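PDB 5CQF: L-lysine 6-monooxygenase from Pseudomonas syringae pv. tomato, which probably hydroxylates the side-chain amine of L-lysine, using FAD and NADPH, as a step in siderophore biosynthesis. Local coordinates for residues 207-212 with 221-226; 60-65 with 192-197; 185-190 with 197-202. All coordinates share one frame; numbering follows the deposited sequence.

In the fold
Helix 192-198 ties the three contacts together. In contact 3 the turn that follows it packs on Thr185 and Phe187, in contact 2 one side meets helix 57-64, and another side packs on the strand and helix of contact 1. Contacts 2 and 3 share Gln197, and their centres lie about 10 Å apart; the centre of contact 1 is about 12 Å from that of contact 3 and 14 Å from that of contact 2. Phe187, Phe192, Leu196, Phe199, Trp207 and Leu223 form a continuous apolar layer, with Trp207 CZ3 3.7 Å from Phe187 CZ. Contact 1 includes Gly211 of a Rossmann-type glycine pattern, probably part of a dinucleotide site.

Contact 1. Residues 207-212 with 221-226; sequences WLVLGS and LELVSR
Leu223 of helix 214-226 is the residue through which 221-226 meets 207-212, touching Trp207 and Val209 of strand 206-210. Before it in the helix, Leu221 turns its side chain to helix 287-302, while its carbonyl oxygen takes two donors from opposite faces of its plane. One is Ser225 N, in the ordinary helical bond of 2.9 Å; the other is Ser225 OG, 2.7 Å from Leu221 O and 37° out of the carbonyl plane. Leu223 follows, its CG set beside the backbone N and anti to the carbonyl carbon (chi1 -65°), which brings CG toward the strand; with CD1 anti to CA, both methyls lie over the indole. CD2 sits over the six-membered ring of Trp207, 3.9 Å from its centroid and 11° off the normal, a CH-pi contact on the face. CD1 rests near the junction of the two rings, 3.7 Å from Trp207 CD2, and also meets Val209 CG2 at 4.0 Å, methyl to methyl. The leucine and tryptophan side chains run across each other at about a right angle. The indole is held further by Trp207 NE1, which bonds to Pro204 O. One turn on, Arg226 folds back along the helix in a salt bridge: Arg226 NE is 2.6 Å from Glu222 OE2, which lies in the guanidinium plane and is met nearly along its C-O axis. All three residues that touch are buried, and 138 Å² is lost between the segments. Strand 206-210, helix 214-226 and strand 231-235 form a beta-alpha-beta unit, and with Gly211 just after the strand in a GxGxxA pattern, the arrangement is that of a Rossmann-type fold that probably binds NADPH.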
ATOM      1  N   TRP A 207      20.348 -26.980  -0.051  1.00 39.20           N
ATOM      2  CA  TRP A 207      20.087 -26.665   1.336  1.00 35.83           C
ATOM      3  C   TRP A 207      18.753 -27.220   1.759  1.00 34.81           C
ATOM      4  O   TRP A 207      17.835 -27.302   0.957  1.00 34.98           O
ATOM      5  CB  TRP A 207      20.065 -25.186   1.517  1.00 35.75           C
ATOM      6  CG  TRP A 207      21.396 -24.581   1.516  1.00 37.41           C
ATOM      7  CD1 TRP A 207      22.123 -24.252   0.430  1.00 38.14           C
ATOM      8  CD2 TRP A 207      22.167 -24.185   2.658  1.00 37.42           C
ATOM      9  NE1 TRP A 207      23.311 -23.702   0.805  1.00 39.84           N
ATOM     10  CE2 TRP A 207      23.371 -23.640   2.171  1.00 39.27           C
ATOM     11  CE3 TRP A 207      21.955 -24.234   4.040  1.00 37.77           C
ATOM     12  CZ2 TRP A 207      24.375 -23.122   3.017  1.00 38.42           C
ATOM     13  CZ3 TRP A 207      22.946 -23.709   4.891  1.00 38.54           C
ATOM     14  CH2 TRP A 207      24.144 -23.166   4.368  1.00 38.58           C
ATOM     15  N   LEU A 208      18.659 -27.622   3.014  1.00 35.15           N
ATOM     16  CA  LEU A 208      17.384 -27.935   3.635  1.00 36.72           C
ATOM     17  C   LEU A 208      17.198 -26.974   4.760  1.00 35.98           C
ATOM     18  O   LEU A 208      18.109 -26.781   5.540  1.00 37.01           O
ATOM     19  CB  LEU A 208      17.388 -29.354   4.175  1.00 38.58           C
ATOM     20  CG  LEU A 208      16.015 -29.803   4.664  1.00 40.37           C
ATOM     21  CD1 LEU A 208      15.854 -31.288   4.456  1.00 42.69           C
ATOM     22  CD2 LEU A 208      15.756 -29.478   6.129  1.00 41.46           C
ATOM     23  N   VAL A 209      16.043 -26.333   4.822  1.00 36.18           N
ATOM     24  CA  VAL A 209      15.728 -25.416   5.908  1.00 36.70           C
ATOM     25  C   VAL A 209      14.450 -25.895   6.605  1.00 37.33           C
ATOM     26  O   VAL A 209      13.382 -25.958   5.995  1.00 35.23           O
ATOM     27  CB  VAL A 209      15.536 -23.976   5.388  1.00 37.49           C
ATOM     28  CG1 VAL A 209      15.208 -23.025   6.506  1.00 36.77           C
ATOM     29  CG2 VAL A 209      16.787 -23.484   4.680  1.00 40.74           C
ATOM     30  N   LEU A 210      14.577 -26.251   7.876  1.00 37.46           N
ATOM     31  CA  LEU A 210      13.472 -26.793   8.654  1.00 39.33           C
ATOM     32  C   LEU A 210      12.805 -25.667   9.425  1.00 37.64           C
ATOM     33  O   LEU A 210      13.479 -24.903  10.123  1.00 38.33           O
ATOM     34  CB  LEU A 210      14.029 -27.817   9.630  1.00 42.44           C
ATOM     35  CG  LEU A 210      13.090 -28.539  10.604  1.00 45.67           C
ATOM     36  CD1 LEU A 210      12.158 -29.485   9.865  1.00 47.57           C
ATOM     37  CD2 LEU A 210      13.910 -29.314  11.623  1.00 46.45           C
ATOM     38  N   GLY A 211      11.496 -25.535   9.286  1.00 36.02           N
ATOM     39  CA  GLY A 211      10.752 -24.593  10.128  1.00 36.75           C
ATOM     40  C   GLY A 211       9.869 -23.648   9.363  1.00 35.70           C
ATOM     41  O   GLY A 211      10.046 -23.463   8.151  1.00 34.97           O
ATOM     42  N   SER A 212       8.944 -23.026  10.083  1.00 36.05           N
ATOM     43  CA  SER A 212       7.879 -22.249   9.459  1.00 36.98           C
ATOM     44  C   SER A 212       7.780 -20.782   9.895  1.00 37.55           C
ATOM     45  O   SER A 212       6.981 -20.041   9.348  1.00 38.86           O
ATOM     46  CB  SER A 212       6.540 -22.954   9.691  1.00 37.66           C
ATOM     47  OG  SER A 212       6.541 -24.261   9.110  1.00 37.38           O
ATOM     48  N   LEU A 221      15.355 -16.768   2.343  1.00 35.39           N
ATOM     49  CA  LEU A 221      15.552 -15.604   1.486  1.00 37.28           C
ATOM     50  C   LEU A 221      17.018 -15.299   1.285  1.00 39.03           C
ATOM     51  O   LEU A 221      17.449 -14.994   0.166  1.00 39.68           O
ATOM     52  CB  LEU A 221      14.846 -14.386   2.061  1.00 39.49           C
ATOM     53  CG  LEU A 221      14.891 -13.069   1.264  1.00 41.02           C
ATOM     54  CD1 LEU A 221      14.249 -13.217  -0.100  1.00 40.57           C
ATOM     55  CD2 LEU A 221      14.141 -12.002   2.047  1.00 42.12           C
ATOM     56  N   GLU A 222      17.792 -15.393   2.354  1.00 39.51           N
ATOM     57  CA  GLU A 222      19.175 -15.008   2.280  1.00 42.65           C
ATOM     58  C   GLU A 222      19.925 -16.021   1.416  1.00 43.84           C
ATOM     59  O   GLU A 222      20.790 -15.649   0.591  1.00 40.80           O
ATOM     60  CB  GLU A 222      19.777 -14.873   3.668  1.00 47.24           C
ATOM     61  CG  GLU A 222      21.297 -14.668   3.691  1.00 55.68           C
ATOM     62  CD  GLU A 222      21.769 -13.290   3.228  1.00 60.76           C
ATOM     63  OE1 GLU A 222      20.999 -12.310   3.340  1.00 62.44           O
ATOM     64  OE2 GLU A 222      22.940 -13.192   2.780  1.00 65.63           O
ATOM     65  N   LEU A 223      19.577 -17.297   1.556  1.00 43.43           N
ATOM     66  CA  LEU A 223      20.239 -18.312   0.749  1.00 41.82           C
ATOM     67  C   LEU A 223      19.937 -18.138  -0.742  1.00 43.71           C
ATOM     68  O   LEU A 223      20.871 -18.091  -1.546  1.00 43.32           O
ATOM     69  CB  LEU A 223      19.856 -19.704   1.185  1.00 40.37           C
ATOM     70  CG  LEU A 223      20.304 -20.104   2.579  1.00 42.06           C
ATOM     71  CD1 LEU A 223      19.702 -21.463   2.876  1.00 41.24           C
ATOM     72  CD2 LEU A 223      21.835 -20.144   2.711  1.00 42.37           C
ATOM     73  N   VAL A 224      18.660 -18.064  -1.129  1.00 43.02           N
ATOM     74  CA  VAL A 224      18.352 -17.897  -2.547  1.00 43.38           C
ATOM     75  C   VAL A 224      18.801 -16.516  -3.043  1.00 45.89           C
ATOM     76  O   VAL A 224      18.936 -16.322  -4.233  1.00 49.31           O
ATOM     77  CB  VAL A 224      16.860 -18.093  -2.900  1.00 43.94           C
ATOM     78  CG1 VAL A 224      16.394 -19.498  -2.573  1.00 42.23           C
ATOM     79  CG2 VAL A 224      15.983 -17.056  -2.210  1.00 44.90           C
ATOM     80  N   SER A 225      19.041 -15.566  -2.148  1.00 45.53           N
ATOM     81  CA  SER A 225      19.588 -14.269  -2.558  1.00 48.48           C
ATOM     82  C   SER A 225      21.072 -14.304  -2.860  1.00 48.61           C
ATOM     83  O   SER A 225      21.541 -13.526  -3.646  1.00 49.21           O
ATOM     84  CB  SER A 225      19.367 -13.195  -1.488  1.00 46.69           C
ATOM     85  OG  SER A 225      18.010 -12.877  -1.406  1.00 50.96           O
ATOM     86  N   ARG A 226      21.822 -15.157  -2.203  1.00 51.69           N
ATOM     87  CA  ARG A 226      23.265 -15.032  -2.255  1.00 53.64           C
ATOM     88  C   ARG A 226      23.858 -15.660  -3.490  1.00 53.57           C
ATOM     89  O   ARG A 226      24.975 -15.356  -3.828  1.00 51.86           O
ATOM     90  CB  ARG A 226      23.895 -15.683  -1.037  1.00 55.92           C
ATOM     91  CG  ARG A 226      23.726 -14.879   0.227  1.00 59.23           C
ATOM     92  CD  ARG A 226      24.949 -14.047   0.555  1.00 64.85           C
ATOM     93  NE  ARG A 226      25.216 -14.149   1.989  1.00 67.74           N
ATOM     94  CZ  ARG A 226      26.298 -14.706   2.529  1.00 68.37           C
ATOM     95  NH1 ARG A 226      26.408 -14.731   3.850  1.00 71.69           N
ATOM     96  NH2 ARG A 226      27.276 -15.218   1.775  1.00 66.96           N
TER

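Contact 2. Residues 60-65 with 192-197; sequences RELLLA and FLTRLQ
A light helix-to-helix contact bridges two Rossmann-like parts of the chain, where Leu62 of helix 57-64 meets Leu193 and Thr194 of helix 192-198. Within 60-65 and 192-197 the nearest CA atoms are those of Leu62 and Leu193, 7.9 Å apart, and only 79 Å² is buried. Leu62 does the reaching. Its CG is turned roughly anti to the backbone N (chi1 -151°), and the end of the side chain comes nearer to the other helix than its first bond would suggest. CD1 comes near two residues: Leu62 CD1 is 4.5 Å from Leu193 CB, an apolar contact, and 4.3 Å from Thr194 OG1, a plain van der Waals approach. The other methyl of Leu62 lies near the backbone of Ser190. Helix 57-64 follows strand 47-50 of the sheet that carries the GxGxxG pattern, probably the FAD side, whereas helix 192-198 packs on the second parallel sheet, probably the NADPH side. Leu193, Thr194 and Gln197 also touch Trp58, which widens the meeting of the two helices. Behind the interface, the Phe192 ring leads away from Leu62. With CG anti to the backbone N (chi1 -176°), it goes to Phe187 and to Ser219, Glu222 and Leu223 of helix 214-226. Leu196 CD2 lies 3.7 Å above that ring, offset toward its rim, and Leu193 CD2 meets the ring edge in plane. Regular helical bonds join these turns: Leu196 N is 3.0 Å from Phe192 O, and Gln197 N is 3.0 Å from Leu193 O.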
ATOM      1  N   ARG A  60      24.708  -6.983  18.140  1.00 77.48           N
ATOM      2  CA  ARG A  60      23.388  -6.354  18.243  1.00 76.07           C
ATOM      3  C   ARG A  60      22.490  -6.762  17.058  1.00 79.19           C
ATOM      4  O   ARG A  60      21.302  -7.069  17.240  1.00 80.42           O
ATOM      5  CB  ARG A  60      23.528  -4.833  18.305  1.00 75.65           C
ATOM      6  CG  ARG A  60      24.298  -4.306  19.512  1.00 74.53           C
ATOM      7  CD  ARG A  60      24.376  -2.788  19.480  1.00 73.64           C
ATOM      8  NE  ARG A  60      25.597  -2.265  20.096  1.00 75.14           N
ATOM      9  CZ  ARG A  60      26.535  -1.531  19.479  1.00 78.00           C
ATOM     10  NH1 ARG A  60      27.600  -1.115  20.165  1.00 80.48           N
ATOM     11  NH2 ARG A  60      26.433  -1.200  18.194  1.00 78.48           N
ATOM     12  N   GLU A  61      23.076  -6.779  15.857  1.00 79.92           N
ATOM     13  CA  GLU A  61      22.410  -7.269  14.642  1.00 80.91           C
ATOM     14  C   GLU A  61      22.077  -8.767  14.715  1.00 78.98           C
ATOM     15  O   GLU A  61      21.060  -9.216  14.192  1.00 78.53           O
ATOM     16  CB  GLU A  61      23.261  -6.976  13.397  1.00 80.72           C
ATOM     17  CG  GLU A  61      23.378  -5.491  13.087  1.00 82.47           C
ATOM     18  CD  GLU A  61      23.895  -5.196  11.687  1.00 85.77           C
ATOM     19  OE1 GLU A  61      24.908  -5.807  11.279  1.00 86.19           O
ATOM     20  OE2 GLU A  61      23.286  -4.339  10.997  1.00 89.71           O
ATOM     21  N   LEU A  62      22.935  -9.538  15.363  1.00 80.09           N
ATOM     22  CA  LEU A  62      22.625 -10.936  15.635  1.00 82.16           C
ATOM     23  C   LEU A  62      21.348 -11.054  16.493  1.00 76.95           C
ATOM     24  O   LEU A  62      20.567 -11.982  16.296  1.00 71.38           O
ATOM     25  CB  LEU A  62      23.809 -11.629  16.326  1.00 88.71           C
ATOM     26  CG  LEU A  62      23.999 -13.132  16.095  1.00 93.71           C
ATOM     27  CD1 LEU A  62      24.579 -13.415  14.714  1.00 97.10           C
ATOM     28  CD2 LEU A  62      24.899 -13.725  17.170  1.00 95.18           C
ATOM     29  N   LEU A  63      21.139 -10.107  17.416  1.00 73.21           N
ATOM     30  CA  LEU A  63      19.996 -10.143  18.353  1.00 74.60           C
ATOM     31  C   LEU A  63      18.626  -9.841  17.736  1.00 68.35           C
ATOM     32  O   LEU A  63      17.596 -10.197  18.301  1.00 67.93           O
ATOM     33  CB  LEU A  63      20.202  -9.138  19.486  1.00 76.67           C
ATOM     34  CG  LEU A  63      21.383  -9.368  20.430  1.00 83.06           C
ATOM     35  CD1 LEU A  63      21.776  -8.070  21.147  1.00 83.74           C
ATOM     36  CD2 LEU A  63      21.052 -10.474  21.423  1.00 82.49           C
ATOM     37  N   LEU A  64      18.607  -9.123  16.626  1.00 66.42           N
ATOM     38  CA  LEU A  64      17.347  -8.727  16.026  1.00 67.03           C
ATOM     39  C   LEU A  64      16.821  -9.758  15.025  1.00 64.29           C
ATOM     40  O   LEU A  64      15.628  -9.751  14.703  1.00 58.14           O
ATOM     41  CB  LEU A  64      17.474  -7.357  15.372  1.00 69.61           C
ATOM     42  CG  LEU A  64      17.880  -6.189  16.288  1.00 69.77           C
ATOM     43  CD1 LEU A  64      17.418  -4.885  15.653  1.00 68.78           C
ATOM     44  CD2 LEU A  64      17.312  -6.309  17.695  1.00 68.21           C
ATOM     45  N   ALA A  65      17.699 -10.660  14.582  1.00 59.21           N
ATOM     46  CA  ALA A  65      17.349 -11.648  13.585  1.00 56.29           C
ATOM     47  C   ALA A  65      16.105 -12.444  13.995  1.00 52.58           C
ATOM     48  O   ALA A  65      15.861 -12.669  15.175  1.00 52.70           O
ATOM     49  CB  ALA A  65      18.532 -12.553  13.289  1.00 55.97           C
ATOM     50  N   PHE A 192      23.217 -18.388  12.091  1.00 49.40           N
ATOM     51  CA  PHE A 192      23.097 -18.405  10.631  1.00 48.44           C
ATOM     52  C   PHE A 192      24.155 -17.571   9.933  1.00 49.45           C
ATOM     53  O   PHE A 192      24.751 -18.025   8.972  1.00 50.58           O
ATOM     54  CB  PHE A 192      21.682 -17.972  10.172  1.00 44.99           C
ATOM     55  CG  PHE A 192      21.476 -18.061   8.686  1.00 42.91           C
ATOM     56  CD1 PHE A 192      21.179 -19.271   8.076  1.00 42.34           C
ATOM     57  CD2 PHE A 192      21.589 -16.937   7.886  1.00 44.83           C
ATOM     58  CE1 PHE A 192      21.023 -19.358   6.703  1.00 40.98           C
ATOM     59  CE2 PHE A 192      21.424 -17.019   6.511  1.00 42.59           C
ATOM     60  CZ  PHE A 192      21.152 -18.232   5.919  1.00 41.84           C
ATOM     61  N   LEU A 193      24.380 -16.359  10.418  1.00 54.33           N
ATOM     62  CA  LEU A 193      25.298 -15.438   9.772  1.00 58.60           C
ATOM     63  C   LEU A 193      26.725 -15.900   9.941  1.00 58.54           C
ATOM     64  O   LEU A 193      27.473 -15.980   8.976  1.00 60.49           O
ATOM     65  CB  LEU A 193      25.141 -14.023  10.329  1.00 66.60           C
ATOM     66  CG  LEU A 193      24.327 -13.008   9.513  1.00 72.24           C
ATOM     67  CD1 LEU A 193      25.086 -12.603   8.243  1.00 73.69           C
ATOM     68  CD2 LEU A 193      22.933 -13.533   9.188  1.00 74.24           C
ATOM     69  N   THR A 194      27.094 -16.210  11.175  1.00 58.19           N
ATOM     70  CA  THR A 194      28.434 -16.697  11.484  1.00 59.68           C
ATOM     71  C   THR A 194      28.762 -17.920  10.633  1.00 56.56           C
ATOM     72  O   THR A 194      29.810 -17.999  10.026  1.00 55.88           O
ATOM     73  CB  THR A 194      28.541 -17.061  12.986  1.00 63.00           C
ATOM     74  OG1 THR A 194      27.922 -16.035  13.784  1.00 67.35           O
ATOM     75  CG2 THR A 194      29.981 -17.220  13.402  1.00 62.59           C
ATOM     76  N   ARG A 195      27.834 -18.864  10.576  1.00 54.08           N
ATOM     77  CA  ARG A 195      28.046 -20.108   9.841  1.00 51.15           C
ATOM     78  C   ARG A 195      28.178 -19.874   8.344  1.00 49.84           C
ATOM     79  O   ARG A 195      29.047 -20.464   7.702  1.00 47.40           O
ATOM     80  CB  ARG A 195      26.903 -21.098  10.097  1.00 50.14           C
ATOM     81  CG  ARG A 195      26.814 -21.593  11.532  1.00 50.81           C
ATOM     82  CD  ARG A 195      27.801 -22.721  11.767  1.00 52.34           C
ATOM     83  NE  ARG A 195      27.723 -23.236  13.126  1.00 54.12           N
ATOM     84  CZ  ARG A 195      28.687 -23.929  13.722  1.00 56.54           C
ATOM     85  NH1 ARG A 195      29.826 -24.184  13.094  1.00 57.58           N
ATOM     86  NH2 ARG A 195      28.520 -24.360  14.960  1.00 58.06           N
ATOM     87  N   LEU A 196      27.312 -19.039   7.787  1.00 48.90           N
ATOM     88  CA  LEU A 196      27.415 -18.678   6.363  1.00 51.26           C
ATOM     89  C   LEU A 196      28.742 -18.027   6.008  1.00 53.23           C
ATOM     90  O   LEU A 196      29.276 -18.212   4.912  1.00 52.41           O
ATOM     91  CB  LEU A 196      26.297 -17.739   5.951  1.00 51.38           C
ATOM     92  CG  LEU A 196      25.033 -18.344   5.328  1.00 55.30           C
ATOM     93  CD1 LEU A 196      25.155 -18.510   3.821  1.00 57.07           C
ATOM     94  CD2 LEU A 196      24.667 -19.677   5.943  1.00 55.80           C
ATOM     95  N   GLN A 197      29.285 -17.271   6.945  1.00 55.49           N
ATOM     96  CA  GLN A 197      30.506 -16.538   6.685  1.00 60.33           C
ATOM     97  C   GLN A 197      31.687 -17.505   6.566  1.00 57.18           C
ATOM     98  O   GLN A 197      32.554 -17.332   5.718  1.00 56.87           O
ATOM     99  CB  GLN A 197      30.727 -15.505   7.790  1.00 67.21           C
ATOM    100  CG  GLN A 197      31.296 -14.203   7.286  1.00 72.66           C
ATOM    101  CD  GLN A 197      31.335 -13.161   8.372  1.00 77.83           C
ATOM    102  OE1 GLN A 197      30.365 -12.434   8.592  1.00 80.66           O
ATOM    103  NE2 GLN A 197      32.460 -13.082   9.062  1.00 80.81           N
TER

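Contact 3. Residues 185-190 with 197-202; sequences TLFHTS and QAFGKQ
Phe199, just after helix 192-198, turns the edge of its ring to Thr185 and to Phe187 of strand 186-188, the edge strand of a parallel Rossmann-type sheet. Thr185 CG2 comes to 4.3 Å from Phe199 CE1, and Phe187 CE2 to 4.4 Å from Phe199 CE2; both lie near the plane of the Phe199 ring, while the Phe187 ring is approached obliquely. The touch is light, with 99 Å² buried. Both phenyl rings also touch Trp207 on strand 206-210, so the three aromatics pack as a group. In the next shell, the polar branch of Thr185 is held by Tyr326, OG1 to OH, with its methyl turned to Phe199. Strand 186-188 is paired with strand 345-348, and Phe187 further packs on Phe192, Arg195 and Leu196. Phe199 opens a type II' beta turn ending at Gln202. Gly200, the first residue to leave helical backbone angles (phi 61°), bonds through its N to Gln197 O at 2.8 Å. At the end of the strand, His188 NE2 is hydrogen-bonded to Gly351 O and its ring meets Tyr352 edge to face. On its other nitrogen, Ser190 OG lies 3.0 Å from His188 ND1, and Ser190 N donates to His188 ND1 at 3.1 Å, far out of the ring plane (36°).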
ATOM      1  N   THR A 185      28.065 -27.349   8.587  1.00 47.10           N
ATOM      2  CA  THR A 185      27.082 -27.627   7.551  1.00 46.01           C
ATOM      3  C   THR A 185      25.690 -28.003   8.083  1.00 44.99           C
ATOM      4  O   THR A 185      24.787 -28.269   7.301  1.00 46.06           O
ATOM      5  CB  THR A 185      27.544 -28.746   6.582  1.00 46.70           C
ATOM      6  OG1 THR A 185      27.797 -29.944   7.307  1.00 47.28           O
ATOM      7  CG2 THR A 185      28.786 -28.339   5.803  1.00 48.64           C
ATOM      8  N   LEU A 186      25.505 -28.033   9.393  1.00 44.26           N
ATOM      9  CA  LEU A 186      24.177 -28.190   9.950  1.00 44.51           C
ATOM     10  C   LEU A 186      24.118 -27.329  11.190  1.00 44.11           C
ATOM     11  O   LEU A 186      24.866 -27.569  12.149  1.00 43.31           O
ATOM     12  CB  LEU A 186      23.904 -29.662  10.258  1.00 47.30           C
ATOM     13  CG  LEU A 186      22.486 -29.964  10.757  1.00 48.74           C
ATOM     14  CD1 LEU A 186      22.041 -31.381  10.400  1.00 49.54           C
ATOM     15  CD2 LEU A 186      22.382 -29.731  12.254  1.00 51.63           C
ATOM     16  N   PHE A 187      23.273 -26.302  11.179  1.00 42.70           N
ATOM     17  CA  PHE A 187      23.275 -25.344  12.299  1.00 43.59           C
ATOM     18  C   PHE A 187      21.940 -24.721  12.569  1.00 42.51           C
ATOM     19  O   PHE A 187      21.038 -24.787  11.735  1.00 39.35           O
ATOM     20  CB  PHE A 187      24.309 -24.237  12.066  1.00 44.11           C
ATOM     21  CG  PHE A 187      24.290 -23.668  10.676  1.00 42.95           C
ATOM     22  CD1 PHE A 187      23.520 -22.569  10.381  1.00 42.72           C
ATOM     23  CD2 PHE A 187      25.064 -24.220   9.688  1.00 43.22           C
ATOM     24  CE1 PHE A 187      23.517 -22.030   9.115  1.00 43.45           C
ATOM     25  CE2 PHE A 187      25.075 -23.692   8.409  1.00 43.93           C
ATOM     26  CZ  PHE A 187      24.286 -22.607   8.117  1.00 45.23           C
ATOM     27  N   HIS A 188      21.840 -24.091  13.737  1.00 42.13           N
ATOM     28  CA  HIS A 188      20.614 -23.403  14.146  1.00 43.07           C
ATOM     29  C   HIS A 188      20.610 -22.012  13.558  1.00 42.70           C
ATOM     30  O   HIS A 188      21.682 -21.447  13.285  1.00 44.47           O
ATOM     31  CB  HIS A 188      20.583 -23.295  15.672  1.00 44.38           C
ATOM     32  CG  HIS A 188      19.270 -22.862  16.236  1.00 41.89           C
ATOM     33  ND1 HIS A 188      19.043 -21.584  16.683  1.00 42.26           N
ATOM     34  CD2 HIS A 188      18.123 -23.543  16.452  1.00 41.91           C
ATOM     35  CE1 HIS A 188      17.810 -21.486  17.142  1.00 41.38           C
ATOM     36  NE2 HIS A 188      17.229 -22.663  17.013  1.00 42.21           N
ATOM     37  N   THR A 189      19.420 -21.444  13.399  1.00 42.22           N
ATOM     38  CA  THR A 189      19.281 -20.099  12.849  1.00 44.15           C
ATOM     39  C   THR A 189      19.991 -19.032  13.659  1.00 45.64           C
ATOM     40  O   THR A 189      20.345 -18.004  13.111  1.00 47.63           O
ATOM     41  CB  THR A 189      17.802 -19.665  12.678  1.00 44.45           C
ATOM     42  OG1 THR A 189      17.075 -19.864  13.897  1.00 48.26           O
ATOM     43  CG2 THR A 189      17.143 -20.466  11.615  1.00 43.49           C
ATOM     44  N   SER A 190      20.183 -19.259  14.955  1.00 47.18           N
ATOM     45  CA  SER A 190      20.841 -18.282  15.830  1.00 50.02           C
ATOM     46  C   SER A 190      22.324 -18.052  15.479  1.00 53.91           C
ATOM     47  O   SER A 190      22.942 -17.105  15.957  1.00 58.62           O
ATOM     48  CB  SER A 190      20.737 -18.731  17.296  1.00 51.19           C
ATOM     49  OG  SER A 190      21.443 -19.943  17.518  1.00 52.23           O
ATOM     50  N   GLN A 197      29.285 -17.271   6.945  1.00 55.49           N
ATOM     51  CA  GLN A 197      30.506 -16.538   6.685  1.00 60.33           C
ATOM     52  C   GLN A 197      31.687 -17.505   6.566  1.00 57.18           C
ATOM     53  O   GLN A 197      32.554 -17.332   5.718  1.00 56.87           O
ATOM     54  CB  GLN A 197      30.727 -15.505   7.790  1.00 67.21           C
ATOM     55  CG  GLN A 197      31.296 -14.203   7.286  1.00 72.66           C
ATOM     56  CD  GLN A 197      31.335 -13.161   8.372  1.00 77.83           C
ATOM     57  OE1 GLN A 197      30.365 -12.434   8.592  1.00 80.66           O
ATOM     58  NE2 GLN A 197      32.460 -13.082   9.062  1.00 80.81           N
ATOM     59  N   ALA A 198      31.675 -18.548   7.388  1.00 54.15           N
ATOM     60  CA  ALA A 198      32.684 -19.591   7.358  1.00 54.01           C
ATOM     61  C   ALA A 198      32.892 -20.246   5.985  1.00 53.71           C
ATOM     62  O   ALA A 198      33.961 -20.782   5.721  1.00 53.05           O
ATOM     63  CB  ALA A 198      32.355 -20.657   8.394  1.00 53.42           C
ATOM     64  N   PHE A 199      31.876 -20.227   5.129  1.00 52.63           N
ATOM     65  CA  PHE A 199      32.002 -20.766   3.768  1.00 52.52           C
ATOM     66  C   PHE A 199      32.811 -19.882   2.849  1.00 52.71           C
ATOM     67  O   PHE A 199      33.158 -20.296   1.754  1.00 56.84           O
ATOM     68  CB  PHE A 199      30.613 -20.972   3.141  1.00 51.80           C
ATOM     69  CG  PHE A 199      29.833 -22.044   3.807  1.00 51.62           C
ATOM     70  CD1 PHE A 199      30.274 -23.358   3.757  1.00 52.87           C
ATOM     71  CD2 PHE A 199      28.684 -21.750   4.518  1.00 51.70           C
ATOM     72  CE1 PHE A 199      29.563 -24.373   4.396  1.00 54.88           C
ATOM     73  CE2 PHE A 199      27.972 -22.755   5.166  1.00 52.40           C
ATOM     74  CZ  PHE A 199      28.407 -24.067   5.102  1.00 53.85           C
ATOM     75  N   GLY A 200      33.078 -18.655   3.270  1.00 52.50           N
ATOM     76  CA  GLY A 200      33.810 -17.726   2.442  1.00 52.68           C
ATOM     77  C   GLY A 200      33.076 -17.445   1.150  1.00 53.84           C
ATOM     78  O   GLY A 200      31.918 -17.062   1.142  1.00 50.77           O
ATOM     79  N   LYS A 201      33.764 -17.688   0.050  1.00 57.08           N
ATOM     80  CA  LYS A 201      33.352 -17.176  -1.227  1.00 57.97           C
ATOM     81  C   LYS A 201      32.490 -18.166  -1.967  1.00 54.42           C
ATOM     82  O   LYS A 201      32.099 -17.899  -3.091  1.00 56.05           O
ATOM     83  CB  LYS A 201      34.597 -16.859  -2.072  1.00 63.21           C
ATOM     84  CG  LYS A 201      35.532 -15.807  -1.480  1.00 68.72           C
ATOM     85  CD  LYS A 201      36.865 -15.747  -2.237  1.00 76.19           C
ATOM     86  CE  LYS A 201      37.833 -14.737  -1.627  1.00 81.17           C
ATOM     87  NZ  LYS A 201      39.168 -14.721  -2.295  1.00 83.71           N
ATOM     88  N   GLN A 202      32.220 -19.322  -1.385  1.00 52.45           N
ATOM     89  CA  GLN A 202      31.419 -20.328  -2.090  1.00 52.58           C
ATOM     90  C   GLN A 202      30.512 -21.065  -1.138  1.00 51.49           C
ATOM     91  O   GLN A 202      30.970 -21.829  -0.269  1.00 48.72           O
ATOM     92  CB  GLN A 202      32.306 -21.344  -2.825  1.00 54.56           C
ATOM     93  CG  GLN A 202      31.538 -22.454  -3.548  1.00 52.80           C
ATOM     94  CD  GLN A 202      30.842 -21.950  -4.795  1.00 53.53           C
ATOM     95  OE1 GLN A 202      31.477 -21.405  -5.697  1.00 57.85           O
ATOM     96  NE2 GLN A 202      29.532 -22.111  -4.849  1.00 52.69           N
TER